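Local atomic coordinates of iron-rich dpsA-homolog protein (Halobacterium salinarum, PDB entry 1TJO), a protein that probably protects DNA from oxidative damage by oxidising intracellular ferrous iron with hydrogen peroxide and storing it as ferric mineral inside a hollow twelve-subunit shell. Residues T148-M151 against L152-L156; D128-E131 against A132-H136; D23-R26 against A27-V31; N40-V43 against L44-L48. All blocks are in the same frame, centred on the assembly; numbering follows the deposited sequence.

Interaction 1: residues T148-M151 against L152-L156. With FE (Fe (III) ion), chain G; SO4 (sulfate ion), chain E.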
loop_
_atom_site.group_PDB
_atom_site.type_symbol
_atom_site.label_atom_id
_atom_site.label_comp_id
_atom_site.label_asym_id
_atom_site.label_seq_id
_atom_site.Cartn_x
_atom_site.Cartn_y
_atom_site.Cartn_z
ATOM N N THR A 148 -4.866 24.292 21.926
ATOM C CA THR A 148 -3.667 25.004 21.498
ATOM C C THR A 148 -2.436 24.489 22.215
ATOM O O THR A 148 -1.422 24.306 21.602
ATOM C CB THR A 148 -3.784 26.480 21.740
ATOM O OG1 THR A 148 -4.816 27.015 20.906
ATOM C CG2 THR A 148 -2.531 27.202 21.337
ATOM N N ALA A 149 -2.520 24.268 23.524
ATOM C CA ALA A 149 -1.382 23.762 24.281
ATOM C C ALA A 149 -0.919 22.433 23.769
ATOM O O ALA A 149 0.292 22.211 23.596
ATOM C CB ALA A 149 -1.737 23.610 25.739
ATOM N N HIS A 150 -1.896 21.558 23.500
ATOM C CA HIS A 150 -1.636 20.204 22.955
ATOM C C HIS A 150 -0.932 20.313 21.574
ATOM O O HIS A 150 0.083 19.683 21.325
ATOM C CB HIS A 150 -2.932 19.443 22.796
ATOM C CG HIS A 150 -2.761 18.095 22.172
ATOM N ND1 HIS A 150 -2.137 17.065 22.825
ATOM C CD2 HIS A 150 -3.168 17.604 20.977
ATOM C CE1 HIS A 150 -2.111 16.009 22.037
ATOM N NE2 HIS A 150 -2.740 16.302 20.911
ATOM N N MET A 151 -1.453 21.168 20.716
ATOM C CA MET A 151 -0.899 21.376 19.400
ATOM C C MET A 151 0.540 21.866 19.477
ATOM O O MET A 151 1.400 21.435 18.724
ATOM C CB MET A 151 -1.744 22.379 18.651
ATOM C CG MET A 151 -1.273 22.634 17.251
ATOM S SD MET A 151 -2.003 24.089 16.550
ATOM C CE MET A 151 -3.663 23.902 17.140
ATOM N N LEU A 152 0.795 22.796 20.393
ATOM C CA LEU A 152 2.127 23.353 20.549
ATOM C C LEU A 152 3.082 22.268 21.009
ATOM O O LEU A 152 4.208 22.200 20.514
ATOM C CB LEU A 152 2.103 24.510 21.543
ATOM C CG LEU A 152 1.429 25.791 21.053
ATOM C CD1 LEU A 152 1.159 26.754 22.133
ATOM C CD2 LEU A 152 2.255 26.451 19.984
ATOM N N ARG A 153 2.634 21.402 21.922
ATOM C CA ARG A 153 3.512 20.323 22.405
ATOM C C ARG A 153 3.841 19.309 21.296
ATOM O O ARG A 153 4.951 18.816 21.181
ATOM C CB ARG A 153 2.893 19.621 23.621
ATOM C CG ARG A 153 2.948 20.430 24.879
ATOM C CD ARG A 153 2.295 19.710 26.062
ATOM N NE ARG A 153 1.747 20.644 27.020
ATOM C CZ ARG A 153 0.473 20.769 27.338
ATOM N NH1 ARG A 153 -0.510 20.006 26.829
ATOM N NH2 ARG A 153 0.188 21.672 28.206
ATOM N N GLU A 154 2.857 19.002 20.475
ATOM C CA GLU A 154 3.033 18.062 19.354
ATOM C C GLU A 154 4.061 18.604 18.363
ATOM O O GLU A 154 4.888 17.849 17.875
ATOM C CB GLU A 154 1.681 17.817 18.688
ATOM C CG GLU A 154 0.684 17.007 19.562
ATOM C CD GLU A 154 0.609 15.516 19.251
ATOM O OE1 GLU A 154 0.997 15.146 18.116
ATOM O OE2 GLU A 154 0.166 14.694 20.137
ATOM N N GLY A 155 4.034 19.918 18.123
ATOM C CA GLY A 155 5.010 20.624 17.298
ATOM C C GLY A 155 6.375 20.688 17.948
ATOM O O GLY A 155 7.410 20.432 17.321
ATOM N N LEU A 156 6.385 21.003 19.229
ATOM C CA LEU A 156 7.623 21.155 19.967
ATOM C C LEU A 156 8.442 19.894 19.928
ATOM O O LEU A 156 9.684 19.954 19.764
ATOM C CB LEU A 156 7.324 21.531 21.427
ATOM C CG LEU A 156 8.503 21.722 22.358
ATOM C CD1 LEU A 156 9.303 22.858 21.919
ATOM C CD2 LEU A 156 8.026 21.966 23.785
HETATM FE FE FE G . -0.349 12.685 19.940
HETATM S S SO4 E . -0.467 16.300 25.646
HETATM O O1 SO4 E . 0.910 16.647 25.961
HETATM O O2 SO4 E . -1.265 17.510 25.413
HETATM O O3 SO4 E . -0.431 15.521 24.361
HETATM O O4 SO4 E . -0.997 15.466 26.717
HETATM O O HOH W 1 1.306 12.244 18.781
HETATM O O HOH W 2 -0.941 10.673 19.737
HETATM O O HOH W 3 -1.441 13.027 18.191
#

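Interaction 2: residues D128-E131 against A132-H136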
loop_
_atom_site.group_PDB
_atom_site.type_symbol
_atom_site.label_atom_id
_atom_site.label_comp_id
_atom_site.label_asym_id
_atom_site.label_seq_id
_atom_site.Cartn_x
_atom_site.Cartn_y
_atom_site.Cartn_z
ATOM N N ASP A 128 15.741 29.347 19.724
ATOM C CA ASP A 128 14.857 30.482 20.018
ATOM C C ASP A 128 13.381 30.082 19.946
ATOM O O ASP A 128 12.549 30.487 20.763
ATOM C CB ASP A 128 15.121 31.572 18.978
ATOM C CG ASP A 128 16.439 32.318 19.203
ATOM O OD1 ASP A 128 17.208 32.025 20.143
ATOM O OD2 ASP A 128 16.764 33.226 18.433
ATOM N N ILE A 129 13.050 29.254 18.946
ATOM C CA ILE A 129 11.679 28.803 18.731
ATOM C C ILE A 129 11.253 27.848 19.847
ATOM O O ILE A 129 10.141 27.887 20.307
ATOM C CB ILE A 129 11.508 28.138 17.349
ATOM C CG1 ILE A 129 11.676 29.203 16.254
ATOM C CG2 ILE A 129 10.126 27.519 17.237
ATOM C CD1 ILE A 129 11.709 28.678 14.830
ATOM N N ILE A 130 12.163 27.008 20.276
ATOM C CA ILE A 130 11.915 26.008 21.291
ATOM C C ILE A 130 11.628 26.712 22.621
ATOM O O ILE A 130 10.668 26.381 23.275
ATOM C CB ILE A 130 13.100 25.043 21.392
ATOM C CG1 ILE A 130 13.027 24.005 20.248
ATOM C CG2 ILE A 130 13.097 24.280 22.712
ATOM C CD1 ILE A 130 14.285 23.372 20.010
ATOM N N GLU A 131 12.410 27.742 22.963
ATOM C CA GLU A 131 12.176 28.457 24.212
ATOM C C GLU A 131 10.846 29.190 24.181
ATOM O O GLU A 131 10.072 29.144 25.150
ATOM C CB GLU A 131 13.306 29.444 24.506
ATOM C CG GLU A 131 14.625 28.767 24.763
ATOM C CD GLU A 131 15.674 29.727 25.296
ATOM O OE1 GLU A 131 16.388 30.351 24.487
ATOM O OE2 GLU A 131 15.747 29.877 26.527
ATOM N N ALA A 132 10.540 29.844 23.064
ATOM C CA ALA A 132 9.245 30.510 22.937
ATOM C C ALA A 132 8.065 29.559 22.958
ATOM O O ALA A 132 7.065 29.840 23.626
ATOM C CB ALA A 132 9.204 31.382 21.709
ATOM N N THR A 133 8.201 28.402 22.305
ATOM C CA THR A 133 7.118 27.459 22.265
ATOM C C THR A 133 6.804 26.937 23.651
ATOM O O THR A 133 5.656 26.738 24.005
ATOM C CB THR A 133 7.443 26.310 21.311
ATOM O OG1 THR A 133 7.626 26.881 19.995
ATOM C CG2 THR A 133 6.241 25.311 21.259
ATOM N N ARG A 134 7.836 26.709 24.438
ATOM C CA ARG A 134 7.629 26.293 25.814
ATOM C C ARG A 134 6.822 27.323 26.592
ATOM O O ARG A 134 5.904 26.953 27.315
ATOM C CB ARG A 134 8.960 26.060 26.500
ATOM C CG ARG A 134 9.630 24.750 26.149
ATOM C CD ARG A 134 10.971 24.587 26.822
ATOM N NE ARG A 134 11.727 23.501 26.256
ATOM C CZ ARG A 134 13.035 23.470 26.063
ATOM N NH1 ARG A 134 13.811 24.447 26.480
ATOM N NH2 ARG A 134 13.580 22.395 25.520
ATOM N N GLU A 135 7.194 28.587 26.444
ATOM C CA GLU A 135 6.456 29.700 27.060
ATOM C C GLU A 135 5.017 29.750 26.597
ATOM O O GLU A 135 4.085 29.936 27.390
ATOM C CB GLU A 135 7.158 31.012 26.743
ATOM C CG GLU A 135 8.522 31.147 27.421
ATOM C CD GLU A 135 9.257 32.454 27.098
ATOM O OE1 GLU A 135 10.473 32.537 27.408
ATOM O OE2 GLU A 135 8.653 33.407 26.548
ATOM N N HIS A 136 4.802 29.562 25.304
ATOM C CA HIS A 136 3.481 29.687 24.745
ATOM C C HIS A 136 2.603 28.511 25.138
ATOM O O HIS A 136 1.410 28.663 25.228
ATOM C CB HIS A 136 3.556 29.847 23.222
ATOM C CG HIS A 136 4.267 31.094 22.797
ATOM N ND1 HIS A 136 4.855 31.244 21.558
ATOM C CD2 HIS A 136 4.508 32.242 23.471
ATOM C CE1 HIS A 136 5.412 32.440 21.485
ATOM N NE2 HIS A 136 5.211 33.067 22.628
#

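Interaction 3: residues D23-R26 against A27-V31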
loop_
_atom_site.group_PDB
_atom_site.type_symbol
_atom_site.label_atom_id
_atom_site.label_comp_id
_atom_site.label_asym_id
_atom_site.label_seq_id
_atom_site.Cartn_x
_atom_site.Cartn_y
_atom_site.Cartn_z
ATOM N N ASP A 23 -13.679 33.391 23.777
ATOM C CA ASP A 23 -13.824 34.830 23.692
ATOM C C ASP A 23 -12.585 35.529 23.130
ATOM O O ASP A 23 -11.481 35.038 23.255
ATOM C CB ASP A 23 -14.103 35.382 25.072
ATOM C CG ASP A 23 -13.092 34.903 26.089
ATOM O OD1 ASP A 23 -13.172 33.711 26.524
ATOM O OD2 ASP A 23 -12.166 35.638 26.480
ATOM N N ALA A 24 -12.791 36.717 22.587
ATOM C CA ALA A 24 -11.749 37.457 21.892
ATOM C C ALA A 24 -10.600 37.882 22.799
ATOM O O ALA A 24 -9.445 37.922 22.373
ATOM C CB ALA A 24 -12.332 38.644 21.161
ATOM N N ASP A 25 -10.888 38.183 24.060
ATOM C CA ASP A 25 -9.812 38.561 24.967
ATOM C C ASP A 25 -8.788 37.449 25.178
ATOM O O ASP A 25 -7.587 37.680 25.054
ATOM C CB ASP A 25 -10.357 39.068 26.306
ATOM C CG ASP A 25 -9.394 39.990 26.972
ATOM O OD1 ASP A 25 -8.758 39.553 27.958
ATOM O OD2 ASP A 25 -9.184 41.164 26.566
ATOM N N ARG A 26 -9.277 36.244 25.450
ATOM C CA ARG A 26 -8.459 35.037 25.600
ATOM C C ARG A 26 -7.750 34.735 24.291
ATOM O O ARG A 26 -6.549 34.521 24.258
ATOM C CB ARG A 26 -9.380 33.846 25.973
ATOM C CG ARG A 26 -8.780 32.782 26.840
ATOM C CD ARG A 26 -9.711 32.316 27.995
ATOM N NE ARG A 26 -11.001 31.818 27.519
ATOM C CZ ARG A 26 -11.412 30.540 27.482
ATOM N NH1 ARG A 26 -10.648 29.527 27.880
ATOM N NH2 ARG A 26 -12.636 30.278 27.026
ATOM N N ALA A 27 -8.519 34.758 23.207
ATOM C CA ALA A 27 -8.013 34.412 21.873
ATOM C C ALA A 27 -6.893 35.339 21.451
ATOM O O ALA A 27 -5.895 34.909 20.876
ATOM C CB ALA A 27 -9.133 34.470 20.848
ATOM N N GLU A 28 -7.029 36.622 21.765
ATOM C CA GLU A 28 -6.000 37.600 21.387
ATOM C C GLU A 28 -4.626 37.295 21.994
ATOM O O GLU A 28 -3.592 37.447 21.325
ATOM C CB GLU A 28 -6.461 39.009 21.758
ATOM C CG GLU A 28 -5.597 40.093 21.151
ATOM C CD GLU A 28 -6.054 41.470 21.566
ATOM O OE1 GLU A 28 -7.191 41.592 22.092
ATOM O OE2 GLU A 28 -5.257 42.416 21.377
ATOM N N GLN A 29 -4.597 36.831 23.245
ATOM C CA GLN A 29 -3.328 36.472 23.893
ATOM C C GLN A 29 -2.664 35.287 23.215
ATOM O O GLN A 29 -1.473 35.304 22.953
ATOM C CB GLN A 29 -3.544 36.143 25.365
ATOM C CG GLN A 29 -3.905 37.356 26.164
ATOM C CD GLN A 29 -4.268 37.021 27.609
ATOM O OE1 GLN A 29 -3.390 36.732 28.421
ATOM N NE2 GLN A 29 -5.557 37.043 27.923
ATOM N N CYS A 30 -3.472 34.289 22.899
ATOM C CA CYS A 30 -2.994 33.121 22.178
ATOM C C CYS A 30 -2.536 33.503 20.773
ATOM O O CYS A 30 -1.516 33.052 20.342
ATOM C CB CYS A 30 -4.070 32.049 22.120
ATOM S SG CYS A 30 -4.183 31.074 23.672
ATOM N N VAL A 31 -3.301 34.317 20.047
ATOM C CA VAL A 31 -2.958 34.665 18.675
ATOM C C VAL A 31 -1.666 35.447 18.618
ATOM O O VAL A 31 -0.865 35.238 17.752
ATOM C CB VAL A 31 -4.097 35.417 17.991
ATOM C CG1 VAL A 31 -3.632 36.168 16.741
ATOM C CG2 VAL A 31 -5.210 34.486 17.691
#

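Interaction 4: residues N40-V43 against L44-L48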
loop_
_atom_site.group_PDB
_atom_site.type_symbol
_atom_site.label_atom_id
_atom_site.label_comp_id
_atom_site.label_asym_id
_atom_site.label_seq_id
_atom_site.Cartn_x
_atom_site.Cartn_y
_atom_site.Cartn_z
ATOM N N ASN A 40 8.603 33.107 12.969
ATOM C CA ASN A 40 9.900 32.458 13.214
ATOM C C ASN A 40 9.998 31.090 12.522
ATOM O O ASN A 40 11.013 30.781 11.928
ATOM C CB ASN A 40 10.135 32.320 14.712
ATOM C CG ASN A 40 10.557 33.601 15.340
ATOM O OD1 ASN A 40 11.099 34.477 14.673
ATOM N ND2 ASN A 40 10.287 33.734 16.644
ATOM N N VAL A 41 8.912 30.348 12.489
ATOM C CA VAL A 41 8.937 29.005 11.907
ATOM C C VAL A 41 9.044 29.100 10.391
ATOM O O VAL A 41 9.718 28.286 9.783
ATOM C CB VAL A 41 7.734 28.164 12.371
ATOM C CG1 VAL A 41 7.654 26.879 11.586
ATOM C CG2 VAL A 41 7.840 27.835 13.829
ATOM N N TYR A 42 8.416 30.101 9.766
ATOM C CA TYR A 42 8.554 30.260 8.325
ATOM C C TYR A 42 9.945 30.758 7.877
ATOM O O TYR A 42 10.432 30.361 6.837
ATOM C CB TYR A 42 7.421 31.082 7.692
ATOM C CG TYR A 42 6.451 30.181 6.899
ATOM C CD1 TYR A 42 5.096 30.302 7.070
ATOM C CD2 TYR A 42 6.917 29.290 5.946
ATOM C CE1 TYR A 42 4.216 29.536 6.373
ATOM C CE2 TYR A 42 6.031 28.505 5.237
ATOM C CZ TYR A 42 4.684 28.637 5.455
ATOM O OH TYR A 42 3.773 27.838 4.760
ATOM N N VAL A 43 10.585 31.592 8.698
ATOM C CA VAL A 43 11.973 31.957 8.462
ATOM C C VAL A 43 12.872 30.713 8.575
ATOM O O VAL A 43 13.730 30.505 7.743
ATOM C CB VAL A 43 12.489 33.133 9.342
ATOM C CG1 VAL A 43 11.775 34.430 8.950
ATOM C CG2 VAL A 43 12.289 32.877 10.738
ATOM N N LEU A 44 12.614 29.864 9.572
ATOM C CA LEU A 44 13.330 28.613 9.748
ATOM C C LEU A 44 13.151 27.740 8.513
ATOM O O LEU A 44 14.111 27.234 7.951
ATOM C CB LEU A 44 12.847 27.879 11.008
ATOM C CG LEU A 44 13.434 26.470 11.165
ATOM C CD1 LEU A 44 14.945 26.543 11.349
ATOM C CD2 LEU A 44 12.691 25.731 12.279
ATOM N N TYR A 45 11.902 27.580 8.111
ATOM C CA TYR A 45 11.585 26.782 6.922
ATOM C C TYR A 45 12.427 27.257 5.728
ATOM O O TYR A 45 13.062 26.438 4.990
ATOM C CB TYR A 45 10.102 26.939 6.568
ATOM C CG TYR A 45 9.725 26.484 5.156
ATOM C CD1 TYR A 45 9.549 25.162 4.865
ATOM C CD2 TYR A 45 9.535 27.417 4.164
ATOM C CE1 TYR A 45 9.201 24.766 3.586
ATOM C CE2 TYR A 45 9.235 27.064 2.887
ATOM C CZ TYR A 45 9.023 25.738 2.601
ATOM O OH TYR A 45 8.688 25.383 1.308
ATOM N N HIS A 46 12.424 28.572 5.490
ATOM C CA HIS A 46 13.126 29.085 4.312
ATOM C C HIS A 46 14.643 28.916 4.394
ATOM O O HIS A 46 15.308 28.664 3.385
ATOM C CB HIS A 46 12.749 30.538 4.042
ATOM C CG HIS A 46 11.499 30.649 3.245
ATOM N ND1 HIS A 46 11.455 30.280 1.921
ATOM C CD2 HIS A 46 10.236 31.031 3.578
ATOM C CE1 HIS A 46 10.218 30.457 1.468
ATOM N NE2 HIS A 46 9.465 30.898 2.451
ATOM N N GLN A 47 15.189 28.971 5.603
ATOM C CA GLN A 47 16.631 28.795 5.782
ATOM C C GLN A 47 17.046 27.321 5.712
ATOM O O GLN A 47 18.099 26.994 5.174
ATOM C CB GLN A 47 17.078 29.370 7.093
ATOM C CG GLN A 47 18.593 29.460 7.177
ATOM C CD GLN A 47 19.087 30.571 8.099
ATOM O OE1 GLN A 47 18.978 31.750 7.764
ATOM N NE2 GLN A 47 19.620 30.193 9.263
ATOM N N LEU A 48 16.159 26.441 6.166
ATOM C CA LEU A 48 16.379 25.001 6.022
ATOM C C LEU A 48 16.367 24.651 4.538
ATOM O O LEU A 48 17.193 23.865 4.067
ATOM C CB LEU A 48 15.312 24.207 6.771
ATOM C CG LEU A 48 15.390 24.258 8.282
ATOM C CD1 LEU A 48 14.207 23.607 8.916
ATOM C CD2 LEU A 48 16.648 23.611 8.843
#

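Interaction 1: residues T148-M151 against L152-L156
Thr148 and Leu152 form the tight side of this helical stretch, lying next to each other and pointing the same way, with Thr148 CG2 3.8 Å from Leu152 CD1. Both press on Leu34 of helix 24-54, and helix 115-142 covers them as well; Thr148 OG1 is hydrogen-bonded to Asp145 and Arg84. Along the backbone, Leu152 N donates to Thr148 O at 2.9 Å.

The other side of the helix meets ions and water where three subunits come together. His150 and Glu154 stand one turn apart, and Glu154 CG sits over one face of the imidazole in a CH-pi contact, 4.0 Å from the ring centroid. This helix, 146-169, belongs to the four-helix bundle of the ferritin-like fold. Glu154, of the iron nucleation site, binds the ferric ion through OE2 at 2.1 Å, joined by the same atom of both neighbouring subunits and by three waters. His150 CG lies anti to the backbone N (chi1 176°), which carries ND1 to a sulfate, probably from the crystallisation liquor, with a nearly straight bond to O2 of 2.8 Å. A leucine at His150 would probably leave that anion with one donor fewer from each subunit and Glu154 CG without its flat partner. Arg153 NH1 reaches the same sulfate O2 at 3.0 Å, while its guanidinium is also salt-bridged to Glu141 of its own chain and of a neighbouring subunit.

Interaction 2: residues D128-E131 against A132-H136
Asp128 starts the turn by accepting Ala132 N at its backbone O, a bond of 3.1 Å, while its carboxylate turns to Arg21 of a neighbouring subunit. The stretch is an inner part of helix 115-142, one of the four long helices of the ferritin-like bundle, so one side of it looks into the core and the other toward the next subunit.

Ile129 comes next, and its carbonyl is gripped twice: Thr133 N donates to Ile129 O at 2.8 Å, and Thr133 OG1 donates to Ile129 O at 2.7 Å from the opposite face of the carbonyl plane. Thr133 OG1 can bend back this way because it stands beside its own backbone N (chi1 -61°). The buried hydroxyl is thereby satisfied within the helix. The Ile129 side chain packs on Leu44 and Leu159.

At Ile130 the branch methyl CG2 sits over the centre of the Arg134 guanidinium, 3.4 Å above its plane. The two side chains run alongside each other, so the apolar methyl props the flat cation, whose NH2 makes a salt bridge with Glu160 and a hydrogen bond to Leu20 O of the neighbouring subunit.

Glu131 closes the segment. Its carboxylate shares Arg21 of that subunit with Asp128, and its backbone O takes Glu135 N at 3.2 Å, with Glu135 CG resting 3.4 Å from the same oxygen.

Interaction 3: residues D23-R26 against A27-V31
Arg26 and Ala27 have the most surface buried here, and the first full turn of helix 24-54 is wound round them. Ala27 N donates to Asp23 O at 3.0 Å, pointing nearly straight at the carbonyl. The methyl of Ala27 comes in beside that bond, its CB 3.4 Å from Asp23 O, and also touches Val14 of the N-terminal region.

Arg26 works back toward the start of the helix rather than onward. Its chain bends at chi2 and again at chi3 (57°), folding the guanidinium round beside Asp23. There Arg26 NE donates to Asp23 OD1 at 3.0 Å, a nearly straight hydrogen bond within a salt bridge; OD1 lies in the guanidinium plane and is met on its own syn side, somewhat out of the carboxylate plane. The backbone joins in as Arg26 N donates to Asp23 OD2 at 3.1 Å, approaching from above the carboxylate plane. Both oxygens of one aspartate are therefore held by one arginine, whose NH1 also binds Leu143 O and so ties the helix start to the loop after helix 115-142. Were Arg26 an alanine, Asp23 OD1 would probably lose its charged mate and Leu143 O this donor, leaving the carboxylate to the backbone N-H alone within this turn.

Asp25 and Gln29, on the exposed side, merely pass near each other, with Asp25 OD1 4.1 Å from Gln29 NE2 and the carboxylate and amide planes 66° apart.

Asp23 at the N-cap position, accepting the backbone N-H three residues on, is the classic N-cap of an alpha helix, reinforced here by a salt bridge.

Interaction 4: residues N40-V43 against L44-L48
Tyr45 N donates to Val41 O at 2.8 Å, and one residue on His46 N reaches Tyr42 O at 3.0 Å, the regular bonds of helix 24-54. The polar ends of both tyrosines and of His46 reach a neighbouring subunit: Tyr45 OH is hydrogen-bonded to Glu75 and Tyr42 OH of that chain, Tyr42 OH to Tyr45 OH of that chain, and His46 NE2 to His46 NE2 of that chain. Gln47 turns the other way and holds Glu108 and Asp122 of its own chain.

Between these ends the rings pack. Tyr42 and Tyr45 point the same way and form an offset edge-to-face pair, the edge of Tyr42 toward the face of Tyr45, with centroids 5.5 Å apart and planes at 86°. Their closest atoms are Tyr42 CD2 and Tyr45 CD2, 3.7 Å apart. Tyr45 CD2 in turn stands over the centre of the His46 ring, 3.7 Å above its plane, while His46 CD2 lies 3.3 Å from Tyr42 O.

The reciprocal tyrosine and histidine pairs mark a twofold interface between bundles; in Dps proteins such an interface carries the ferroxidase centre, and here a bound iron lies about 8 Å from the Tyr42 side chain.

How the interactions relate
Three helices of one bundle carry the four contacts. Interactions 1 and 2 lie on consecutive helices, their centres 11 Å apart, and touch where Leu152 CD1 meets His136 O at 3.6 Å. Interaction 2 in turn reaches interaction 4, Ile129 CD1 packing 4.0 Å from Leu44 CD2, so 128-136 bridges the other two across the core. Interactions 3 and 4 share helix 24-54 but sit 25 Å apart between centres, without touching. The iron sites fall at different subunit junctions: interaction 1 holds a ferric ion shared by three chains, whereas interaction 4 faces a two-chain interface near another iron. Interaction 3 lies about 17 Å from interaction 1, centre to centre.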